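Side-chain contacts in transcriptional regulator (Actinomyces oris, PDB 5V8C), which mediates glycosylation of a cell wall-anchored surface protein, acting as the LytR-Cps2A-Psr family phosphotransferase LcpA: residues A[52-57]-A[195-200]; A[72-77]-A[255-260]; A[105-110]-A[276-281]. All coordinates share one frame; numbering follows the deposited sequence.

Interaction 1 (A[52-57]-A[195-200]); sequences ADVIAL and TVMQAV
Met197 reaches from helix 182-208 to strand 52-60 and meets Val54 and Ala56, two residues on one face of that strand. Its CB leaves the helix backbone toward the strand, and CG carries the chain straight on, with SD anti to CA (chi2 -177°). This extension spans most of the gap between the backbones, since the nearest CA pair, Ala56 CA and Met197 CA, stands 9.4 Å apart. The sulfur is the first atom to meet the strand, with Met197 SD 4.2 Å from Ala56 CB. A bend at chi3 (-145°) then brings the methyl against both partners. Met197 CE lies 3.8 Å from Ala56 CB and equally 3.8 Å from Val54 CG1, which it meets tip to tip. The contact is purely apolar, and the methionine supplies most of its surface. Ile55, between the two partners, points its side chain to the other face of the sheet, against Leu24 and Leu26. Just before it, Asp53 and Val54 both face Gly27 in a classic beta bulge. A polyether molecule, probably from crystallisation, lies about 4 Å from the Met197 side chain and may mark a pocket between helix and sheet. Strand 52-60 runs between strands 23-28 and 65-70 of the mixed sheet, and Met197 also rests on Ile67 and Asn69 of strand 65-70, while the preceding helix residue, Val196, packs against Val164 of helix 157-165.

Interaction 2 (A[72-77]-A[255-260]); sequences RDLTIN and IDLPTG. With PO4 (phosphate ion), chain C.
Leu74 inserts its two methyl groups against Leu257 and Thr259, and this apolar packing is the whole of the direct contact between 72-77 and 255-260. The methyls divide the work. Leu74 CD1 touches the methyl of the threonine, 3.8 Å from Thr259 CG2, while Leu74 CD2 faces the other leucine at 4.1 Å from Leu257 CD1, the two leucine side chains crossing at about a right angle. Leu74 has CG anti to the backbone N (chi1 172°), which extends the side chain toward its partners. Thr259 presents carbon rather than oxygen to the leucine. Leu257 is held from behind by Ser274 and Leu277 of helix 272-280 and by Pro71.

A polar contact with a bound anion is made by Arg72, whose chain bends at chi3 and carries the guanidinium to a phosphate ion, probably taken up from the crystallisation liquor. The bond from Arg72 NH2 to phosphate O3 is weak, 3.5 Å long with an N-H...O angle of 137°. Phosphate O2 lies in plane at the guanidinium edge, 3.7 Å from Arg72 NH1.

Polar bonds to neighbours fix the second segment. Asp256 OD2 is bonded to Asn69 ND2, and Pro258 O is gripped by both Ser274 OG and Asn271 ND2. Pro258 is the centre of an inverse gamma turn, by which the chain leaves strand 252-256 at the outer margin of the mixed sheet. Leu74 thus packs the loop after strand 65-70 against the exit of its parallel neighbour. The Pro71-Arg72-Asp73 sequence on that loop, with an anion near the arginine, is consistent with the phosphate-handling site of LytR-Cps2A-Psr enzymes, although the weak bond alone does not establish it.

Interaction 3 (A[105-110]-A[276-281]); sequences LGIPTT and DLLARY
Leu278 of helix 272-280 packs on Leu105 and Ile107, which flank Gly106 at the end of helix 94-105. The contact consists of apolar side chains alone, and the branched end of Leu278 serves both partners, one methyl for each. Leu278 CD1 lies 3.9 Å from Leu105 CD2 and 4.2 Å from Leu105 CB, so this methyl rides along the leucine instead of touching its tip only. Leu278 CD2 turns to the isoleucine, 4.2 Å from Ile107 CG2. Both partners are met at an oblique angle. With its CG anti to the carbonyl carbon (chi1 -77°), Leu278 projects its fork from the helix toward the loop. Ile107 offers the branch methyl CG2, while the rest of its chain leads away from the helix.

Backbone geometry sets the two partners in place. Gly106 is the first residue to leave helical geometry and does so with positive phi (79°), a conformation that favours glycine. Ile107 remains tied to the preceding helix by a backbone bond with Leu101. On the other segment, the bond from Arg280 N to Asp276 O, 2.8 Å, keeps the last turn helical around Leu278.

Tyr283 adds a further apolar neighbour, touching both Leu278 and Pro108. The disulfide Cys102-Cys288 ties helix 94-105 to the C-terminal strand 288-289, which follows helix 272-280 in the chain. What results is a buried apolar junction of an alpha/beta fold, where a C-terminal helix packs on the connection from helix 94-105 to strand 111-115 of the central sheet.

All three contacts are apolar between their segments, but they occupy different layers of the fold. Interaction 1 lies about 3 Å from the centre of the chain, yet it is only partly buried; interactions 2 and 3, whose centres lie about 13 and 15 Å out, are buried. Interactions 1 and 2 both reach the mixed sheet and meet where Ile55 and Arg72 pack together; a charged, phosphate-contacting group distinguishes interaction 2. Interactions 2 and 3 meet at helix 272-280, which carries one segment of interaction 3 and whose Leu277 packs on Ile255 and Leu257 of interaction 2, and Ile76 touches Leu105. Leu57 and Ile107 connect interaction 1 with interaction 3 across a thin apolar link.

Interaction 1 (A[52-57]-A[195-200])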
ATOM      1  N   ALA A  52      -3.325  10.032  -1.002  1.00 92.52           N
ATOM      2  CA  ALA A  52      -2.936   8.621  -1.008  1.00 90.23           C
ATOM      3  C   ALA A  52      -2.609   8.176   0.419  1.00 92.65           C
ATOM      4  O   ALA A  52      -1.612   8.619   0.991  1.00 93.52           O
ATOM      5  CB  ALA A  52      -1.736   8.413  -1.919  1.00 91.53           C
ATOM      6  N   ASP A  53      -3.485   7.364   1.019  1.00 86.78           N
ATOM      7  CA  ASP A  53      -3.298   6.859   2.374  1.00 85.50           C
ATOM      8  C   ASP A  53      -2.325   5.688   2.378  1.00 87.27           C
ATOM      9  O   ASP A  53      -1.526   5.557   3.304  1.00 86.87           O
ATOM     10  CB  ASP A  53      -4.646   6.439   2.989  1.00 87.23           C
ATOM     11  CG  ASP A  53      -5.568   7.595   3.337  1.00105.16           C
ATOM     12  OD1 ASP A  53      -5.125   8.764   3.235  1.00108.90           O
ATOM     13  OD2 ASP A  53      -6.728   7.332   3.731  1.00112.23           O
ATOM     14  N   VAL A  54      -2.379   4.854   1.328  1.00 81.93           N
ATOM     15  CA  VAL A  54      -1.534   3.667   1.180  1.00 80.44           C
ATOM     16  C   VAL A  54      -0.784   3.721  -0.150  1.00 82.83           C
ATOM     17  O   VAL A  54      -1.391   3.975  -1.192  1.00 84.87           O
ATOM     18  CB  VAL A  54      -2.384   2.378   1.302  1.00 83.97           C
ATOM     19  CG1 VAL A  54      -1.546   1.131   1.038  1.00 83.79           C
ATOM     20  CG2 VAL A  54      -3.060   2.293   2.670  1.00 83.40           C
ATOM     21  N   ILE A  55       0.537   3.508  -0.108  1.00 75.51           N
ATOM     22  CA  ILE A  55       1.412   3.502  -1.283  1.00 74.51           C
ATOM     23  C   ILE A  55       2.330   2.314  -1.128  1.00 76.72           C
ATOM     24  O   ILE A  55       3.215   2.338  -0.276  1.00 77.00           O
ATOM     25  CB  ILE A  55       2.248   4.803  -1.422  1.00 78.37           C
ATOM     26  CG1 ILE A  55       1.395   6.084  -1.317  1.00 78.97           C
ATOM     27  CG2 ILE A  55       3.077   4.790  -2.690  1.00 79.87           C
ATOM     28  CD1 ILE A  55       1.521   6.752  -0.004  1.00 75.54           C
ATOM     29  N   ALA A  56       2.116   1.277  -1.936  1.00 71.97           N
ATOM     30  CA  ALA A  56       2.935   0.071  -1.905  1.00 71.69           C
ATOM     31  C   ALA A  56       3.381  -0.330  -3.308  1.00 74.55           C
ATOM     32  O   ALA A  56       2.614  -0.224  -4.273  1.00 72.64           O
ATOM     33  CB  ALA A  56       2.161  -1.076  -1.264  1.00 71.10           C
ATOM     34  N   LEU A  57       4.612  -0.816  -3.416  1.00 71.49           N
ATOM     35  CA  LEU A  57       5.093  -1.311  -4.683  1.00 72.83           C
ATOM     36  C   LEU A  57       5.230  -2.833  -4.621  1.00 81.45           C
ATOM     37  O   LEU A  57       5.858  -3.363  -3.701  1.00 82.74           O
ATOM     38  CB  LEU A  57       6.350  -0.575  -5.186  1.00 74.55           C
ATOM     39  CG  LEU A  57       7.632  -0.654  -4.376  1.00 80.04           C
ATOM     40  CD1 LEU A  57       8.531  -1.778  -4.888  1.00 82.25           C
ATOM     41  CD2 LEU A  57       8.384   0.665  -4.430  1.00 78.73           C
ATOM     42  N   THR A 195       0.392  -5.083   8.707  1.00 90.78           N
ATOM     43  CA  THR A 195      -0.428  -6.191   9.198  1.00 90.36           C
ATOM     44  C   THR A 195      -1.590  -6.436   8.233  1.00 92.91           C
ATOM     45  O   THR A 195      -1.830  -7.579   7.848  1.00 93.06           O
ATOM     46  CB  THR A 195      -0.952  -5.888  10.606  1.00 98.36           C
ATOM     47  OG1 THR A 195       0.110  -5.371  11.403  1.00101.38           O
ATOM     48  CG2 THR A 195      -1.570  -7.110  11.272  1.00 97.28           C
ATOM     49  N   VAL A 196      -2.300  -5.355   7.846  1.00 87.14           N
ATOM     50  CA  VAL A 196      -3.427  -5.408   6.922  1.00 85.34           C
ATOM     51  C   VAL A 196      -2.991  -6.019   5.600  1.00 88.40           C
ATOM     52  O   VAL A 196      -3.625  -6.967   5.150  1.00 89.33           O
ATOM     53  CB  VAL A 196      -4.092  -4.022   6.764  1.00 88.47           C
ATOM     54  CG1 VAL A 196      -4.977  -3.953   5.525  1.00 87.83           C
ATOM     55  CG2 VAL A 196      -4.885  -3.660   8.016  1.00 88.54           C
ATOM     56  N   MET A 197      -1.863  -5.542   5.030  1.00 83.84           N
ATOM     57  CA  MET A 197      -1.293  -6.058   3.783  1.00 83.79           C
ATOM     58  C   MET A 197      -0.983  -7.537   3.883  1.00 86.61           C
ATOM     59  O   MET A 197      -1.214  -8.265   2.920  1.00 86.99           O
ATOM     60  CB  MET A 197      -0.017  -5.307   3.413  1.00 86.97           C
ATOM     61  CG  MET A 197      -0.265  -4.089   2.596  1.00 91.11           C
ATOM     62  SD  MET A 197       1.277  -3.295   2.131  1.00 96.73           S
ATOM     63  CE  MET A 197       0.769  -1.641   2.203  1.00 93.85           C
ATOM     64  N   GLN A 198      -0.450  -7.986   5.036  1.00 81.95           N
ATOM     65  CA  GLN A 198      -0.168  -9.404   5.211  1.00 82.70           C
ATOM     66  C   GLN A 198      -1.466 -10.179   5.357  1.00 87.50           C
ATOM     67  O   GLN A 198      -1.638 -11.210   4.694  1.00 88.97           O
ATOM     68  CB  GLN A 198       0.795  -9.666   6.386  1.00 84.42           C
ATOM     69  CG  GLN A 198       1.207 -11.137   6.541  1.00 98.82           C
ATOM     70  CD  GLN A 198       1.764 -11.770   5.276  1.00117.82           C
ATOM     71  OE1 GLN A 198       2.887 -11.472   4.840  1.00117.67           O
ATOM     72  NE2 GLN A 198       1.015 -12.716   4.697  1.00 91.28           N
ATOM     73  N   ALA A 199      -2.409  -9.644   6.163  1.00 82.32           N
ATOM     74  CA  ALA A 199      -3.713 -10.263   6.385  1.00 81.91           C
ATOM     75  C   ALA A 199      -4.490 -10.367   5.074  1.00 86.48           C
ATOM     76  O   ALA A 199      -5.120 -11.396   4.828  1.00 86.58           O
ATOM     77  CB  ALA A 199      -4.501  -9.490   7.426  1.00 81.91           C
ATOM     78  N   VAL A 200      -4.337  -9.364   4.183  1.00 83.44           N
ATOM     79  CA  VAL A 200      -4.978  -9.370   2.869  1.00 83.76           C
ATOM     80  C   VAL A 200      -4.408 -10.499   2.037  1.00 92.20           C
ATOM     81  O   VAL A 200      -5.173 -11.322   1.533  1.00 94.05           O
ATOM     82  CB  VAL A 200      -4.915  -8.002   2.144  1.00 86.09           C
ATOM     83  CG1 VAL A 200      -5.372  -8.132   0.696  1.00 85.87           C
ATOM     84  CG2 VAL A 200      -5.753  -6.952   2.870  1.00 85.29           C
TER

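Interaction 2 (A[72-77]-A[255-260])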
ATOM      1  N   ARG A  72       3.360   7.263   3.799  1.00 76.22           N
ATOM      2  CA  ARG A  72       2.638   8.393   3.196  1.00 77.63           C
ATOM      3  C   ARG A  72       3.218   9.778   3.543  1.00 84.29           C
ATOM      4  O   ARG A  72       3.142  10.701   2.731  1.00 84.02           O
ATOM      5  CB  ARG A  72       1.136   8.322   3.546  1.00 76.78           C
ATOM      6  CG  ARG A  72       0.825   8.490   5.046  1.00 80.67           C
ATOM      7  CD  ARG A  72      -0.660   8.468   5.394  1.00 85.72           C
ATOM      8  NE  ARG A  72      -1.425   9.531   4.731  1.00102.87           N
ATOM      9  CZ  ARG A  72      -1.478  10.794   5.145  1.00121.44           C
ATOM     10  NH1 ARG A  72      -0.781  11.182   6.206  1.00109.66           N
ATOM     11  NH2 ARG A  72      -2.219  11.681   4.494  1.00111.39           N
ATOM     12  N   ASP A  73       3.779   9.912   4.755  1.00 82.05           N
ATOM     13  CA  ASP A  73       4.348  11.161   5.267  1.00 82.88           C
ATOM     14  C   ASP A  73       5.748  11.424   4.719  1.00 85.29           C
ATOM     15  O   ASP A  73       6.257  12.528   4.874  1.00 84.41           O
ATOM     16  CB  ASP A  73       4.328  11.186   6.809  1.00 84.78           C
ATOM     17  CG  ASP A  73       4.826   9.912   7.483  1.00103.38           C
ATOM     18  OD1 ASP A  73       4.178   8.850   7.305  1.00104.00           O
ATOM     19  OD2 ASP A  73       5.822   9.990   8.245  1.00111.86           O
ATOM     20  N   LEU A  74       6.346  10.432   4.030  1.00 81.89           N
ATOM     21  CA  LEU A  74       7.682  10.558   3.438  1.00 82.30           C
ATOM     22  C   LEU A  74       7.720  11.658   2.360  1.00 85.58           C
ATOM     23  O   LEU A  74       6.903  11.658   1.446  1.00 85.25           O
ATOM     24  CB  LEU A  74       8.134   9.198   2.874  1.00 81.55           C
ATOM     25  CG  LEU A  74       9.422   9.161   2.050  1.00 87.75           C
ATOM     26  CD1 LEU A  74      10.656   9.031   2.944  1.00 88.65           C
ATOM     27  CD2 LEU A  74       9.369   8.053   1.022  1.00 87.46           C
ATOM     28  N   THR A  75       8.655  12.603   2.499  1.00 83.14           N
ATOM     29  CA  THR A  75       8.835  13.722   1.573  1.00 84.60           C
ATOM     30  C   THR A  75       9.926  13.348   0.569  1.00 90.28           C
ATOM     31  O   THR A  75      10.941  12.769   0.957  1.00 90.37           O
ATOM     32  CB  THR A  75       9.166  14.998   2.358  1.00 90.87           C
ATOM     33  OG1 THR A  75       8.256  15.124   3.454  1.00 92.92           O
ATOM     34  CG2 THR A  75       9.121  16.251   1.501  1.00 89.25           C
ATOM     35  N   ILE A  76       9.689  13.620  -0.720  1.00 87.93           N
ATOM     36  CA  ILE A  76      10.618  13.297  -1.805  1.00 90.06           C
ATOM     37  C   ILE A  76      10.679  14.435  -2.853  1.00 96.57           C
ATOM     38  O   ILE A  76       9.876  15.365  -2.786  1.00 94.97           O
ATOM     39  CB  ILE A  76      10.237  11.941  -2.476  1.00 91.67           C
ATOM     40  CG1 ILE A  76       8.785  11.957  -2.999  1.00 91.20           C
ATOM     41  CG2 ILE A  76      10.510  10.740  -1.559  1.00 90.46           C
ATOM     42  CD1 ILE A  76       8.546  11.120  -4.228  1.00 98.28           C
ATOM     43  N   ASN A  77      11.586  14.324  -3.847  1.00 96.57           N
ATOM     44  CA  ASN A  77      11.661  15.280  -4.951  1.00100.61           C
ATOM     45  C   ASN A  77      10.564  14.928  -5.969  1.00106.77           C
ATOM     46  O   ASN A  77      10.750  14.023  -6.787  1.00105.98           O
ATOM     47  CB  ASN A  77      13.061  15.275  -5.599  1.00105.46           C
ATOM     48  CG  ASN A  77      13.297  16.340  -6.657  1.00138.38           C
ATOM     49  OD1 ASN A  77      14.194  16.220  -7.500  1.00139.59           O
ATOM     50  ND2 ASN A  77      12.530  17.423  -6.633  1.00129.26           N
ATOM     51  N   ILE A 255       8.009  -5.463   3.466  1.00 75.54           N
ATOM     52  CA  ILE A 255       8.968  -4.618   4.160  1.00 76.38           C
ATOM     53  C   ILE A 255       8.562  -3.151   4.086  1.00 82.00           C
ATOM     54  O   ILE A 255       8.041  -2.684   3.071  1.00 79.38           O
ATOM     55  CB  ILE A 255      10.451  -4.877   3.731  1.00 80.83           C
ATOM     56  CG1 ILE A 255      11.323  -3.607   3.845  1.00 83.00           C
ATOM     57  CG2 ILE A 255      10.569  -5.518   2.334  1.00 80.75           C
ATOM     58  CD1 ILE A 255      12.843  -3.840   4.183  1.00 98.28           C
ATOM     59  N   ASP A 256       8.732  -2.460   5.221  1.00 82.34           N
ATOM     60  CA  ASP A 256       8.541  -1.028   5.366  1.00 82.25           C
ATOM     61  C   ASP A 256       9.845  -0.340   5.017  1.00 88.24           C
ATOM     62  O   ASP A 256      10.916  -0.808   5.413  1.00 90.02           O
ATOM     63  CB  ASP A 256       8.128  -0.693   6.795  1.00 83.76           C
ATOM     64  CG  ASP A 256       6.664  -0.985   7.039  1.00104.07           C
ATOM     65  OD1 ASP A 256       6.344  -2.141   7.399  1.00108.10           O
ATOM     66  OD2 ASP A 256       5.825  -0.090   6.768  1.00107.09           O
ATOM     67  N   LEU A 257       9.758   0.724   4.206  1.00 84.43           N
ATOM     68  CA  LEU A 257      10.896   1.538   3.787  1.00 85.43           C
ATOM     69  C   LEU A 257      11.625   2.037   5.052  1.00 89.82           C
ATOM     70  O   LEU A 257      10.996   2.664   5.910  1.00 88.25           O
ATOM     71  CB  LEU A 257      10.353   2.723   2.970  1.00 85.39           C
ATOM     72  CG  LEU A 257      11.118   3.241   1.742  1.00 90.58           C
ATOM     73  CD1 LEU A 257      11.555   4.667   1.936  1.00 90.97           C
ATOM     74  CD2 LEU A 257      12.236   2.319   1.299  1.00 93.32           C
ATOM     75  N   PRO A 258      12.904   1.674   5.258  1.00 89.08           N
ATOM     76  CA  PRO A 258      13.582   2.090   6.499  1.00 91.22           C
ATOM     77  C   PRO A 258      13.981   3.568   6.562  1.00101.60           C
ATOM     78  O   PRO A 258      15.095   3.932   6.184  1.00104.90           O
ATOM     79  CB  PRO A 258      14.788   1.147   6.582  1.00 93.90           C
ATOM     80  CG  PRO A 258      15.057   0.747   5.185  1.00 98.68           C
ATOM     81  CD  PRO A 258      13.794   0.887   4.384  1.00 92.36           C
ATOM     82  N   THR A 259      13.083   4.421   7.069  1.00 99.67           N
ATOM     83  CA  THR A 259      13.378   5.851   7.229  1.00102.30           C
ATOM     84  C   THR A 259      13.998   6.103   8.603  1.00110.35           C
ATOM     85  O   THR A 259      13.816   5.295   9.514  1.00110.33           O
ATOM     86  CB  THR A 259      12.119   6.705   7.006  1.00110.25           C
ATOM     87  OG1 THR A 259      11.176   6.463   8.053  1.00109.39           O
ATOM     88  CG2 THR A 259      11.478   6.463   5.646  1.00107.44           C
ATOM     89  N   GLY A 260      14.707   7.217   8.747  1.00110.13           N
ATOM     90  CA  GLY A 260      15.336   7.600  10.008  1.00111.83           C
ATOM     91  C   GLY A 260      14.347   7.850  11.133  1.00116.87           C
ATOM     92  O   GLY A 260      13.135   7.887  10.888  1.00115.58           O
TER
HETATM   93  P   PO4 C 402      -2.914  14.855   7.466  1.00188.50           P
HETATM   94  O1  PO4 C 402      -3.335  16.396   7.539  1.00188.45           O
HETATM   95  O2  PO4 C 402      -1.376  14.757   7.035  1.00188.51           O
HETATM   96  O3  PO4 C 402      -3.815  14.109   6.373  1.00188.35           O
HETATM   97  O4  PO4 C 402      -3.119  14.187   8.853  1.00188.27           O

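Interaction 3 (A[105-110]-A[276-281])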
ATOM      1  N   LEU A 105      12.388   8.713  -6.013  1.00 95.25           N
ATOM      2  CA  LEU A 105      12.917   7.467  -5.469  1.00 94.50           C
ATOM      3  C   LEU A 105      13.523   6.569  -6.525  1.00101.19           C
ATOM      4  O   LEU A 105      14.245   5.632  -6.186  1.00101.39           O
ATOM      5  CB  LEU A 105      11.846   6.714  -4.662  1.00 91.71           C
ATOM      6  CG  LEU A 105      11.406   7.368  -3.354  1.00 95.34           C
ATOM      7  CD1 LEU A 105      10.286   6.584  -2.709  1.00 92.67           C
ATOM      8  CD2 LEU A 105      12.582   7.553  -2.389  1.00 99.32           C
ATOM      9  N   GLY A 106      13.240   6.876  -7.790  1.00 99.28           N
ATOM     10  CA  GLY A 106      13.714   6.114  -8.935  1.00 99.56           C
ATOM     11  C   GLY A 106      12.912   4.859  -9.184  1.00100.99           C
ATOM     12  O   GLY A 106      13.446   3.888  -9.725  1.00101.66           O
ATOM     13  N   ILE A 107      11.627   4.853  -8.784  1.00 93.86           N
ATOM     14  CA  ILE A 107      10.815   3.671  -9.010  1.00 90.66           C
ATOM     15  C   ILE A 107       9.992   3.842 -10.311  1.00 92.73           C
ATOM     16  O   ILE A 107       9.050   4.640 -10.362  1.00 91.40           O
ATOM     17  CB  ILE A 107       9.997   3.159  -7.763  1.00 91.09           C
ATOM     18  CG1 ILE A 107       8.500   3.518  -7.815  1.00 90.81           C
ATOM     19  CG2 ILE A 107      10.610   3.562  -6.421  1.00 89.43           C
ATOM     20  CD1 ILE A 107       7.650   2.376  -8.334  1.00 97.80           C
ATOM     21  N   PRO A 108      10.369   3.112 -11.389  1.00 89.22           N
ATOM     22  CA  PRO A 108       9.606   3.202 -12.642  1.00 89.39           C
ATOM     23  C   PRO A 108       8.398   2.259 -12.620  1.00 90.50           C
ATOM     24  O   PRO A 108       8.543   1.038 -12.727  1.00 89.82           O
ATOM     25  CB  PRO A 108      10.642   2.829 -13.724  1.00 92.89           C
ATOM     26  CG  PRO A 108      11.857   2.295 -12.972  1.00 97.21           C
ATOM     27  CD  PRO A 108      11.471   2.143 -11.525  1.00 90.79           C
ATOM     28  N   THR A 109       7.205   2.836 -12.462  1.00 84.78           N
ATOM     29  CA  THR A 109       5.946   2.105 -12.401  1.00 82.23           C
ATOM     30  C   THR A 109       5.588   1.466 -13.757  1.00 88.16           C
ATOM     31  O   THR A 109       5.508   2.147 -14.774  1.00 88.50           O
ATOM     32  CB  THR A 109       4.858   3.017 -11.828  1.00 82.63           C
ATOM     33  OG1 THR A 109       5.233   3.367 -10.501  1.00 87.03           O
ATOM     34  CG2 THR A 109       3.488   2.368 -11.805  1.00 77.65           C
ATOM     35  N   THR A 110       5.368   0.151 -13.742  1.00 85.39           N
ATOM     36  CA  THR A 110       5.015  -0.656 -14.908  1.00 86.48           C
ATOM     37  C   THR A 110       3.482  -0.803 -15.008  1.00 89.09           C
ATOM     38  O   THR A 110       2.928  -0.736 -16.108  1.00 89.19           O
ATOM     39  CB  THR A 110       5.795  -1.984 -14.835  1.00 99.77           C
ATOM     40  OG1 THR A 110       7.172  -1.705 -15.086  1.00100.68           O
ATOM     41  CG2 THR A 110       5.309  -3.028 -15.829  1.00104.07           C
ATOM     42  N   ASP A 276      19.548   2.280  -0.250  1.00107.41           N
ATOM     43  CA  ASP A 276      20.186   0.974  -0.483  1.00109.04           C
ATOM     44  C   ASP A 276      19.143  -0.111  -0.715  1.00111.20           C
ATOM     45  O   ASP A 276      19.253  -0.874  -1.675  1.00112.30           O
ATOM     46  CB  ASP A 276      21.095   0.578   0.697  1.00112.45           C
ATOM     47  CG  ASP A 276      22.210   1.559   1.010  1.00124.18           C
ATOM     48  OD1 ASP A 276      22.886   2.018   0.058  1.00125.88           O
ATOM     49  OD2 ASP A 276      22.453   1.812   2.212  1.00128.99           O
ATOM     50  N   LEU A 277      18.130  -0.171   0.170  1.00104.50           N
ATOM     51  CA  LEU A 277      17.005  -1.097   0.092  1.00101.40           C
ATOM     52  C   LEU A 277      16.335  -0.945  -1.277  1.00103.22           C
ATOM     53  O   LEU A 277      15.995  -1.942  -1.897  1.00102.84           O
ATOM     54  CB  LEU A 277      16.014  -0.770   1.232  1.00 99.57           C
ATOM     55  CG  LEU A 277      14.840  -1.741   1.552  1.00102.14           C
ATOM     56  CD1 LEU A 277      13.532  -1.237   0.995  1.00100.44           C
ATOM     57  CD2 LEU A 277      15.132  -3.186   1.158  1.00104.27           C
ATOM     58  N   LEU A 278      16.212   0.295  -1.767  1.00 98.53           N
ATOM     59  CA  LEU A 278      15.624   0.586  -3.063  1.00 97.40           C
ATOM     60  C   LEU A 278      16.597   0.277  -4.189  1.00103.02           C
ATOM     61  O   LEU A 278      16.160  -0.120  -5.271  1.00103.03           O
ATOM     62  CB  LEU A 278      15.146   2.048  -3.134  1.00 97.11           C
ATOM     63  CG  LEU A 278      13.826   2.372  -2.419  1.00 98.53           C
ATOM     64  CD1 LEU A 278      13.669   3.861  -2.217  1.00 99.57           C
ATOM     65  CD2 LEU A 278      12.635   1.859  -3.195  1.00 98.25           C
ATOM     66  N   ALA A 279      17.912   0.425  -3.932  1.00101.14           N
ATOM     67  CA  ALA A 279      18.963   0.126  -4.916  1.00103.23           C
ATOM     68  C   ALA A 279      19.098  -1.373  -5.148  1.00106.76           C
ATOM     69  O   ALA A 279      19.550  -1.779  -6.216  1.00107.63           O
ATOM     70  CB  ALA A 279      20.295   0.696  -4.465  1.00106.59           C
ATOM     71  N   ARG A 280      18.741  -2.193  -4.142  1.00102.36           N
ATOM     72  CA  ARG A 280      18.757  -3.650  -4.252  1.00102.97           C
ATOM     73  C   ARG A 280      17.816  -4.104  -5.382  1.00106.61           C
ATOM     74  O   ARG A 280      18.207  -4.918  -6.223  1.00107.56           O
ATOM     75  CB  ARG A 280      18.331  -4.301  -2.923  1.00102.16           C
ATOM     76  CG  ARG A 280      19.423  -4.294  -1.866  1.00117.47           C
ATOM     77  CD  ARG A 280      19.030  -5.059  -0.613  1.00125.03           C
ATOM     78  NE  ARG A 280      20.107  -5.042   0.378  1.00132.31           N
ATOM     79  CZ  ARG A 280      21.014  -6.004   0.517  1.00145.30           C
ATOM     80  NH1 ARG A 280      20.963  -7.090  -0.245  1.00129.62           N
ATOM     81  NH2 ARG A 280      21.969  -5.894   1.431  1.00132.28           N
ATOM     82  N   TYR A 281      16.607  -3.502  -5.435  1.00 99.93           N
ATOM     83  CA  TYR A 281      15.564  -3.797  -6.419  1.00 97.80           C
ATOM     84  C   TYR A 281      15.685  -2.963  -7.713  1.00103.13           C
ATOM     85  O   TYR A 281      14.750  -2.910  -8.505  1.00101.76           O
ATOM     86  CB  TYR A 281      14.172  -3.661  -5.765  1.00 95.45           C
ATOM     87  CG  TYR A 281      14.034  -4.478  -4.496  1.00 94.43           C
ATOM     88  CD1 TYR A 281      13.862  -5.860  -4.545  1.00 95.00           C
ATOM     89  CD2 TYR A 281      14.130  -3.880  -3.246  1.00 94.51           C
ATOM     90  CE1 TYR A 281      13.797  -6.624  -3.381  1.00 93.06           C
ATOM     91  CE2 TYR A 281      14.060  -4.632  -2.074  1.00 94.55           C
ATOM     92  CZ  TYR A 281      13.896  -6.005  -2.147  1.00101.29           C
ATOM     93  OH  TYR A 281      13.823  -6.745  -0.992  1.00102.38           O
TER